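Local structure of dihydrodipicolinate synthase (Bacillus clausii KSM-K16, 3E96) at residues Trp32-Glu37 / Arg272-Val277; Val166-Ala169 / Pro174-Ala177; Leu227-Asn232 / Asp236-Ile241. The protein probably catalyses the formation of 4-hydroxy-tetrahydrodipicolinate, the DapA-family step of lysine biosynthesis, as a TIM-barrel lyase. One frame throughout, in Å; residues are numbered along the deposited sequence.

Contact 1: Trp32-Glu37 / Arg272-Val277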
loop_
_atom_site.group_PDB
_atom_site.type_symbol
_atom_site.label_atom_id
_atom_site.label_comp_id
_atom_site.label_asym_id
_atom_site.label_seq_id
_atom_site.Cartn_x
_atom_site.Cartn_y
_atom_site.Cartn_z
ATOM N N TRP B 32 -5.773 8.250 23.627
ATOM C CA TRP B 32 -7.215 8.188 23.466
ATOM C C TRP B 32 -7.940 9.409 24.012
ATOM O O TRP B 32 -9.047 9.719 23.575
ATOM C CB TRP B 32 -7.753 6.910 24.106
ATOM C CG TRP B 32 -7.266 5.667 23.421
ATOM C CD1 TRP B 32 -6.499 4.677 23.965
ATOM C CD2 TRP B 32 -7.519 5.278 22.062
ATOM N NE1 TRP B 32 -6.260 3.692 23.032
ATOM C CE2 TRP B 32 -6.873 4.037 21.856
ATOM C CE3 TRP B 32 -8.227 5.859 21.000
ATOM C CZ2 TRP B 32 -6.917 3.361 20.629
ATOM C CZ3 TRP B 32 -8.271 5.185 19.777
ATOM C CH2 TRP B 32 -7.618 3.950 19.606
ATOM N N HIS B 33 -7.331 10.097 24.974
ATOM C CA HIS B 33 -7.954 11.295 25.516
ATOM C C HIS B 33 -7.967 12.328 24.396
ATOM O O HIS B 33 -8.972 13.005 24.163
ATOM C CB HIS B 33 -7.161 11.835 26.709
ATOM C CG HIS B 33 -7.746 13.078 27.303
ATOM N ND1 HIS B 33 -9.027 13.126 27.813
ATOM C CD2 HIS B 33 -7.232 14.321 27.460
ATOM C CE1 HIS B 33 -9.277 14.345 28.256
ATOM N NE2 HIS B 33 -8.204 15.090 28.054
ATOM N N HIS B 34 -6.843 12.444 23.695
ATOM C CA HIS B 34 -6.755 13.391 22.592
ATOM C C HIS B 34 -7.687 12.955 21.468
ATOM O O HIS B 34 -8.261 13.789 20.769
ATOM C CB HIS B 34 -5.313 13.488 22.089
ATOM C CG HIS B 34 -4.387 14.169 23.051
ATOM N ND1 HIS B 34 -3.035 14.300 22.819
ATOM C CD2 HIS B 34 -4.627 14.781 24.235
ATOM C CE1 HIS B 34 -2.481 14.966 23.817
ATOM N NE2 HIS B 34 -3.425 15.270 24.690
ATOM N N TYR B 35 -7.846 11.646 21.299
ATOM C CA TYR B 35 -8.733 11.139 20.256
ATOM C C TYR B 35 -10.165 11.569 20.564
ATOM O O TYR B 35 -10.900 12.007 19.678
ATOM C CB TYR B 35 -8.662 9.610 20.170
ATOM C CG TYR B 35 -9.447 9.054 19.001
ATOM C CD1 TYR B 35 -9.079 9.355 17.686
ATOM C CD2 TYR B 35 -10.578 8.265 19.206
ATOM C CE1 TYR B 35 -9.822 8.887 16.604
ATOM C CE2 TYR B 35 -11.333 7.792 18.132
ATOM C CZ TYR B 35 -10.948 8.109 16.833
ATOM O OH TYR B 35 -11.698 7.667 15.769
ATOM N N LYS B 36 -10.561 11.446 21.828
ATOM C CA LYS B 36 -11.905 11.839 22.233
ATOM C C LYS B 36 -12.132 13.317 21.934
ATOM O O LYS B 36 -13.208 13.710 21.478
ATOM C CB LYS B 36 -12.112 11.570 23.728
ATOM C CG LYS B 36 -13.424 12.107 24.280
ATOM C CD LYS B 36 -13.626 11.667 25.727
ATOM C CE LYS B 36 -14.508 12.649 26.486
ATOM N NZ LYS B 36 -15.812 12.876 25.820
ATOM N N GLU B 37 -11.118 14.134 22.201
ATOM C CA GLU B 37 -11.202 15.569 21.946
ATOM C C GLU B 37 -11.424 15.836 20.462
ATOM O O GLU B 37 -12.166 16.745 20.085
ATOM C CB GLU B 37 -9.915 16.267 22.388
ATOM C CG GLU B 37 -9.772 16.436 23.889
ATOM C CD GLU B 37 -8.391 16.921 24.284
ATOM O OE1 GLU B 37 -7.812 17.743 23.543
ATOM O OE2 GLU B 37 -7.887 16.486 25.344
ATOM N N ARG B 272 -3.343 25.135 19.519
ATOM C CA ARG B 272 -3.507 24.580 20.855
ATOM C C ARG B 272 -4.528 23.456 20.945
ATOM O O ARG B 272 -5.203 23.292 21.962
ATOM C CB ARG B 272 -3.844 25.695 21.852
ATOM C CG ARG B 272 -2.694 26.671 22.048
ATOM C CD ARG B 272 -3.081 27.861 22.910
ATOM N NE ARG B 272 -1.987 28.823 23.004
ATOM C CZ ARG B 272 -0.860 28.622 23.683
ATOM N NH1 ARG B 272 -0.671 27.486 24.342
ATOM N NH2 ARG B 272 0.084 29.557 23.698
ATOM N N GLN B 273 -4.638 22.686 19.866
ATOM C CA GLN B 273 -5.531 21.536 19.821
ATOM C C GLN B 273 -4.580 20.343 19.924
ATOM O O GLN B 273 -3.507 20.348 19.312
ATOM C CB GLN B 273 -6.305 21.506 18.499
ATOM C CG GLN B 273 -7.120 22.771 18.235
ATOM C CD GLN B 273 -7.853 22.730 16.900
ATOM O OE1 GLN B 273 -7.487 21.969 16.006
ATOM N NE2 GLN B 273 -8.880 23.564 16.758
ATOM N N ASN B 274 -4.958 19.333 20.698
ATOM C CA ASN B 274 -4.110 18.160 20.902
ATOM C C ASN B 274 -4.114 17.161 19.752
ATOM O O ASN B 274 -5.142 16.571 19.433
ATOM C CB ASN B 274 -4.519 17.463 22.197
ATOM C CG ASN B 274 -4.359 18.365 23.407
ATOM O OD1 ASN B 274 -5.284 18.527 24.207
ATOM N ND2 ASN B 274 -3.180 18.963 23.540
ATOM N N ALA B 275 -2.951 16.964 19.143
ATOM C CA ALA B 275 -2.841 16.038 18.023
ATOM C C ALA B 275 -1.624 15.137 18.129
ATOM O O ALA B 275 -1.624 14.017 17.615
ATOM C CB ALA B 275 -2.792 16.815 16.716
ATOM N N GLY B 276 -0.585 15.618 18.798
ATOM C CA GLY B 276 0.619 14.819 18.908
ATOM C C GLY B 276 1.336 14.803 17.567
ATOM O O GLY B 276 1.292 15.785 16.827
ATOM N N VAL B 277 1.972 13.682 17.239
ATOM C CA VAL B 277 2.722 13.568 15.993
ATOM C C VAL B 277 2.247 12.423 15.106
ATOM O O VAL B 277 1.358 11.655 15.473
ATOM C CB VAL B 277 4.218 13.328 16.276
ATOM C CG1 VAL B 277 4.801 14.498 17.048
ATOM C CG2 VAL B 277 4.388 12.026 17.066
HETATM O O HOH W 1 -7.835 16.858 19.228
#
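His34 carries its imidazole anti to the carbonyl carbon (chi1 -70°), and Asn274 does the same with its amide carbon; with these torsions the side chains cross at about a right angle while ring and amide planes stack. The CB of Asn274 sits almost over the middle of the imidazole, 3.3 Å from the centroid of the His34 ring and 7° off its normal, a CH-pi contact. The amide plane runs on over the same ring, nearly parallel to it at 11°, and passes NE2. One turn further along helix 32-43, Glu37 reaches out with an extended chain and sets its carboxylate beside the amide end of Asn274, the two planes strongly inclined. A water donates to Asn274 O at 2.7 Å and, weakly, to His34 O, spanning the backbones. The loop has further partners: Glu269 accepts the backbone N-H groups of Ala275 and Gly276, and Arg272 is the C-prime residue of the Schellman motif that ends helix 262-270. His34 also touches Pro22. The chemistry implies a surface junction that combines a carbon-over-ring contact with a water bridge between backbones, and a carboxylate close to the amide.

Contact 2: Val166-Ala169 / Pro174-Ala177; sequences VKYA and PRFA
Tyr168 and Phe176 form the tight part of this contact, their side chains lying alongside one another and pointing opposite ways. Tyr168 CD2 comes within 3.5 Å of Phe176 CD1, and Tyr168 CE2 lies 3.8 Å from Phe176 CB. The rings meet obliquely, planes at 43° and centroids 5.3 Å apart. A chi1 of -159°, CG trans to N, sends the Tyr168 ring from strand 163-168 toward helix 173-180, and Phe203 of helix 200-206 also touches it. The phenol end is looser: OH stands 3.6 Å from Arg175 CB, and the guanidinium of this partly exposed arginine, brought round by a bend at chi3, is turned 75° from the tyrosine ring. Asp151 ties this end together, with a hydrogen bond to Tyr168 OH and a salt bridge to Arg175 NE, while Pro147 O and Ile149 O take NH1 and NH2. A leucine at Tyr168 would probably leave Asp151 without its hydroxyl partner and thin the packing against Phe176. Chemically, then, a buried aromatic pair ends in a carboxylate shared by phenol and guanidinium, consistent with holding the strand end beside Lys167, the predicted Schiff-base lysine.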
loop_
_atom_site.group_PDB
_atom_site.type_symbol
_atom_site.label_atom_id
_atom_site.label_comp_id
_atom_site.label_asym_id
_atom_site.label_seq_id
_atom_site.Cartn_x
_atom_site.Cartn_y
_atom_site.Cartn_z
ATOM N N VAL B 166 -19.748 5.351 -2.820
ATOM C CA VAL B 166 -18.425 5.272 -3.404
ATOM C C VAL B 166 -17.691 6.577 -3.143
ATOM O O VAL B 166 -18.204 7.654 -3.444
ATOM C CB VAL B 166 -18.491 5.073 -4.937
ATOM C CG1 VAL B 166 -17.092 5.181 -5.538
ATOM C CG2 VAL B 166 -19.111 3.722 -5.269
ATOM N N LYS B 167 -16.507 6.480 -2.553
ATOM C CA LYS B 167 -15.696 7.663 -2.332
ATOM C C LYS B 167 -14.784 7.645 -3.545
ATOM O O LYS B 167 -13.786 6.926 -3.575
ATOM C CB LYS B 167 -14.898 7.546 -1.030
ATOM C CG LYS B 167 -15.768 7.744 0.205
ATOM C CD LYS B 167 -14.959 7.730 1.491
ATOM C CE LYS B 167 -15.834 8.106 2.684
ATOM N NZ LYS B 167 -15.052 8.130 3.948
ATOM N N TYR B 168 -15.177 8.395 -4.571
ATOM C CA TYR B 168 -14.418 8.458 -5.818
ATOM C C TYR B 168 -13.225 9.368 -5.580
ATOM O O TYR B 168 -13.394 10.548 -5.274
ATOM C CB TYR B 168 -15.297 9.013 -6.934
ATOM C CG TYR B 168 -14.787 8.662 -8.305
ATOM C CD1 TYR B 168 -15.022 7.399 -8.856
ATOM C CD2 TYR B 168 -14.041 9.578 -9.044
ATOM C CE1 TYR B 168 -14.523 7.059 -10.114
ATOM C CE2 TYR B 168 -13.538 9.253 -10.292
ATOM C CZ TYR B 168 -13.779 7.995 -10.827
ATOM O OH TYR B 168 -13.268 7.682 -12.070
ATOM N N ALA B 169 -12.023 8.821 -5.731
ATOM C CA ALA B 169 -10.814 9.583 -5.456
ATOM C C ALA B 169 -9.843 9.734 -6.618
ATOM O O ALA B 169 -8.635 9.876 -6.413
ATOM C CB ALA B 169 -10.102 8.977 -4.249
ATOM N N PRO B 174 -14.111 14.257 -16.134
ATOM C CA PRO B 174 -14.916 13.603 -17.175
ATOM C C PRO B 174 -15.218 12.156 -16.792
ATOM O O PRO B 174 -16.326 11.670 -17.012
ATOM C CB PRO B 174 -14.029 13.707 -18.417
ATOM C CG PRO B 174 -13.325 15.017 -18.193
ATOM C CD PRO B 174 -12.928 14.911 -16.725
ATOM N N ARG B 175 -14.235 11.465 -16.213
ATOM C CA ARG B 175 -14.448 10.081 -15.793
ATOM C C ARG B 175 -15.519 10.005 -14.716
ATOM O O ARG B 175 -16.427 9.175 -14.783
ATOM C CB ARG B 175 -13.165 9.461 -15.233
ATOM C CG ARG B 175 -12.233 8.877 -16.269
ATOM C CD ARG B 175 -11.042 8.191 -15.599
ATOM N NE ARG B 175 -11.397 6.943 -14.918
ATOM C CZ ARG B 175 -10.499 6.051 -14.501
ATOM N NH1 ARG B 175 -9.205 6.278 -14.692
ATOM N NH2 ARG B 175 -10.887 4.918 -13.928
ATOM N N PHE B 176 -15.405 10.869 -13.712
ATOM C CA PHE B 176 -16.367 10.879 -12.622
ATOM C C PHE B 176 -17.777 11.190 -13.124
ATOM O O PHE B 176 -18.731 10.486 -12.791
ATOM C CB PHE B 176 -15.954 11.897 -11.548
ATOM C CG PHE B 176 -16.957 12.038 -10.435
ATOM C CD1 PHE B 176 -17.236 10.967 -9.592
ATOM C CD2 PHE B 176 -17.673 13.218 -10.278
ATOM C CE1 PHE B 176 -18.221 11.071 -8.611
ATOM C CE2 PHE B 176 -18.659 13.334 -9.304
ATOM C CZ PHE B 176 -18.936 12.257 -8.468
ATOM N N ALA B 177 -17.911 12.231 -13.941
ATOM C CA ALA B 177 -19.225 12.603 -14.462
ATOM C C ALA B 177 -19.872 11.463 -15.248
ATOM O O ALA B 177 -21.090 11.263 -15.179
ATOM C CB ALA B 177 -19.110 13.844 -15.343
#

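Contact 3: Leu227-Asn232 / Asp236-Ile241; sequences LEALRN and DAVWRI
No flat group takes part where Ala229 and Leu230 meet Ala237, Val238 and Ile241; those of the two helices lie to the outside. The guanidinium of Arg231, on a residue whose side chain starts away from helix 235-252, has Leu227 CD2 over the centre of one face, 3.7 Å above its plane, and hydrogen-bonds Glu13 O through NH2. On the other helix the ring of Trp239 packs edge-to-face with Trp242 and also meets Phe202. Between them the contact is wholly aliphatic. Ala229 CB is its hub, 3.6 Å from Val238 CG2 and 3.9 Å from both Ala237 CB and Ile241 CD1. Leu230 leaves its helix at a slant, but its end turns inward and crosses Val238 at about a right angle, with CD2 3.7 Å from Val238 CG2. Val238 has CG2 anti to its carbonyl carbon, which puts that methyl against both residues. The small alanines at the interface fit the close approach of the axes of segments 227-231 and 236-241, 8.4 Å at 151°. Trp204 and Pro201 of helix 200-206 continue the packing beyond Leu230 and Val238. Joined through a short turn, the two segments make an antiparallel helical hairpin, here leading from helix 220-231, which follows the eighth barrel strand, into the C-terminal helices.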
loop_
_atom_site.group_PDB
_atom_site.type_symbol
_atom_site.label_atom_id
_atom_site.label_comp_id
_atom_site.label_asym_id
_atom_site.label_seq_id
_atom_site.Cartn_x
_atom_site.Cartn_y
_atom_site.Cartn_z
ATOM N N LEU B 227 -20.121 22.961 2.421
ATOM C CA LEU B 227 -21.242 22.063 2.167
ATOM C C LEU B 227 -22.542 22.842 2.016
ATOM O O LEU B 227 -23.323 22.588 1.103
ATOM C CB LEU B 227 -21.404 21.047 3.304
ATOM C CG LEU B 227 -22.577 20.070 3.138
ATOM C CD1 LEU B 227 -22.291 19.104 1.989
ATOM C CD2 LEU B 227 -22.800 19.298 4.434
ATOM N N GLU B 228 -22.772 23.792 2.914
ATOM C CA GLU B 228 -24.001 24.573 2.856
ATOM C C GLU B 228 -24.061 25.435 1.596
ATOM O O GLU B 228 -25.108 25.527 0.957
ATOM C CB GLU B 228 -24.134 25.430 4.112
ATOM C CG GLU B 228 -24.037 24.599 5.385
ATOM C CD GLU B 228 -24.466 25.352 6.623
ATOM O OE1 GLU B 228 -24.061 26.522 6.780
ATOM O OE2 GLU B 228 -25.200 24.764 7.448
ATOM N N ALA B 229 -22.938 26.051 1.235
ATOM C CA ALA B 229 -22.883 26.887 0.041
ATOM C C ALA B 229 -23.188 26.043 -1.194
ATOM O O ALA B 229 -23.950 26.458 -2.067
ATOM C CB ALA B 229 -21.500 27.536 -0.091
ATOM N N LEU B 230 -22.595 24.855 -1.261
ATOM C CA LEU B 230 -22.821 23.964 -2.394
ATOM C C LEU B 230 -24.288 23.548 -2.467
ATOM O O LEU B 230 -24.900 23.573 -3.533
ATOM C CB LEU B 230 -21.937 22.716 -2.275
ATOM C CG LEU B 230 -20.433 22.911 -2.517
ATOM C CD1 LEU B 230 -19.669 21.652 -2.121
ATOM C CD2 LEU B 230 -20.195 23.234 -3.988
ATOM N N ARG B 231 -24.847 23.159 -1.326
ATOM C CA ARG B 231 -26.240 22.735 -1.272
ATOM C C ARG B 231 -27.198 23.862 -1.650
ATOM O O ARG B 231 -28.249 23.612 -2.235
ATOM C CB ARG B 231 -26.578 22.212 0.126
ATOM C CG ARG B 231 -26.046 20.810 0.414
ATOM C CD ARG B 231 -26.326 20.414 1.850
ATOM N NE ARG B 231 -26.083 18.997 2.101
ATOM C CZ ARG B 231 -26.204 18.426 3.295
ATOM N NH1 ARG B 231 -26.559 19.154 4.343
ATOM N NH2 ARG B 231 -25.981 17.127 3.443
ATOM N N ASN B 232 -26.840 25.098 -1.316
ATOM C CA ASN B 232 -27.693 26.241 -1.634
ATOM C C ASN B 232 -27.429 26.782 -3.030
ATOM O O ASN B 232 -28.082 27.731 -3.466
ATOM C CB ASN B 232 -27.482 27.372 -0.627
ATOM C CG ASN B 232 -27.884 26.986 0.777
ATOM O OD1 ASN B 232 -28.838 26.238 0.976
ATOM N ND2 ASN B 232 -27.166 27.510 1.763
ATOM N N ASP B 236 -21.065 32.197 -5.598
ATOM C CA ASP B 236 -20.101 33.167 -5.097
ATOM C C ASP B 236 -19.511 32.726 -3.759
ATOM O O ASP B 236 -18.317 32.895 -3.518
ATOM C CB ASP B 236 -20.744 34.549 -4.953
ATOM C CG ASP B 236 -21.200 35.125 -6.286
ATOM O OD1 ASP B 236 -20.697 34.676 -7.339
ATOM O OD2 ASP B 236 -22.053 36.038 -6.277
ATOM N N ALA B 237 -20.349 32.157 -2.894
ATOM C CA ALA B 237 -19.893 31.689 -1.586
ATOM C C ALA B 237 -18.979 30.474 -1.734
ATOM O O ALA B 237 -17.956 30.369 -1.058
ATOM C CB ALA B 237 -21.089 31.336 -0.706
ATOM N N VAL B 238 -19.358 29.555 -2.616
ATOM C CA VAL B 238 -18.564 28.352 -2.845
ATOM C C VAL B 238 -17.130 28.707 -3.216
ATOM O O VAL B 238 -16.181 28.222 -2.601
ATOM C CB VAL B 238 -19.170 27.492 -3.983
ATOM C CG1 VAL B 238 -18.185 26.400 -4.407
ATOM C CG2 VAL B 238 -20.473 26.868 -3.516
ATOM N N TRP B 239 -16.974 29.563 -4.219
ATOM C CA TRP B 239 -15.645 29.952 -4.673
ATOM C C TRP B 239 -14.861 30.733 -3.631
ATOM O O TRP B 239 -13.639 30.613 -3.548
ATOM C CB TRP B 239 -15.752 30.746 -5.977
ATOM C CG TRP B 239 -16.304 29.914 -7.092
ATOM C CD1 TRP B 239 -17.443 30.146 -7.805
ATOM C CD2 TRP B 239 -15.760 28.683 -7.592
ATOM N NE1 TRP B 239 -17.646 29.137 -8.716
ATOM C CE2 TRP B 239 -16.628 28.226 -8.608
ATOM C CE3 TRP B 239 -14.624 27.924 -7.280
ATOM C CZ2 TRP B 239 -16.397 27.039 -9.314
ATOM C CZ3 TRP B 239 -14.394 26.743 -7.982
ATOM C CH2 TRP B 239 -15.277 26.314 -8.988
ATOM N N ARG B 240 -15.561 31.526 -2.829
ATOM C CA ARG B 240 -14.897 32.298 -1.789
ATOM C C ARG B 240 -14.312 31.348 -0.749
ATOM O O ARG B 240 -13.149 31.471 -0.366
ATOM C CB ARG B 240 -15.893 33.247 -1.122
ATOM C CG ARG B 240 -15.295 34.110 -0.016
ATOM C CD ARG B 240 -16.076 33.934 1.272
ATOM N NE ARG B 240 -17.506 34.153 1.070
ATOM C CZ ARG B 240 -18.452 33.644 1.851
ATOM N NH1 ARG B 240 -18.119 32.884 2.885
ATOM N NH2 ARG B 240 -19.732 33.890 1.596
ATOM N N ILE B 241 -15.128 30.402 -0.294
ATOM C CA ILE B 241 -14.695 29.423 0.699
ATOM C C ILE B 241 -13.597 28.545 0.099
ATOM O O ILE B 241 -12.606 28.229 0.760
ATOM C CB ILE B 241 -15.875 28.530 1.141
ATOM C CG1 ILE B 241 -17.017 29.405 1.664
ATOM C CG2 ILE B 241 -15.421 27.560 2.221
ATOM C CD1 ILE B 241 -18.316 28.647 1.901
#

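All three contacts belong to one eight-stranded parallel TIM barrel and the helices that follow it. Contact 1 closes the longest loop, tying helix 32-43, after the first barrel strand, to the segment between helices 262-270 and 287-299; contacts 2 and 3 are nested inside it, one after the other. Contact 2 joins the sixth strand to its following helix, on the opposite side of the chain's centre from contact 1, their centres about 33 Å apart. Contact 3 lies about 20 Å from contact 2 and about 30 Å from contact 1, centre to centre, and none touches another. Contact 2 holds the predicted Schiff-base lysine in its strand segment, while contacts 1 and 3 join C-terminal elements to barrel helices away from it.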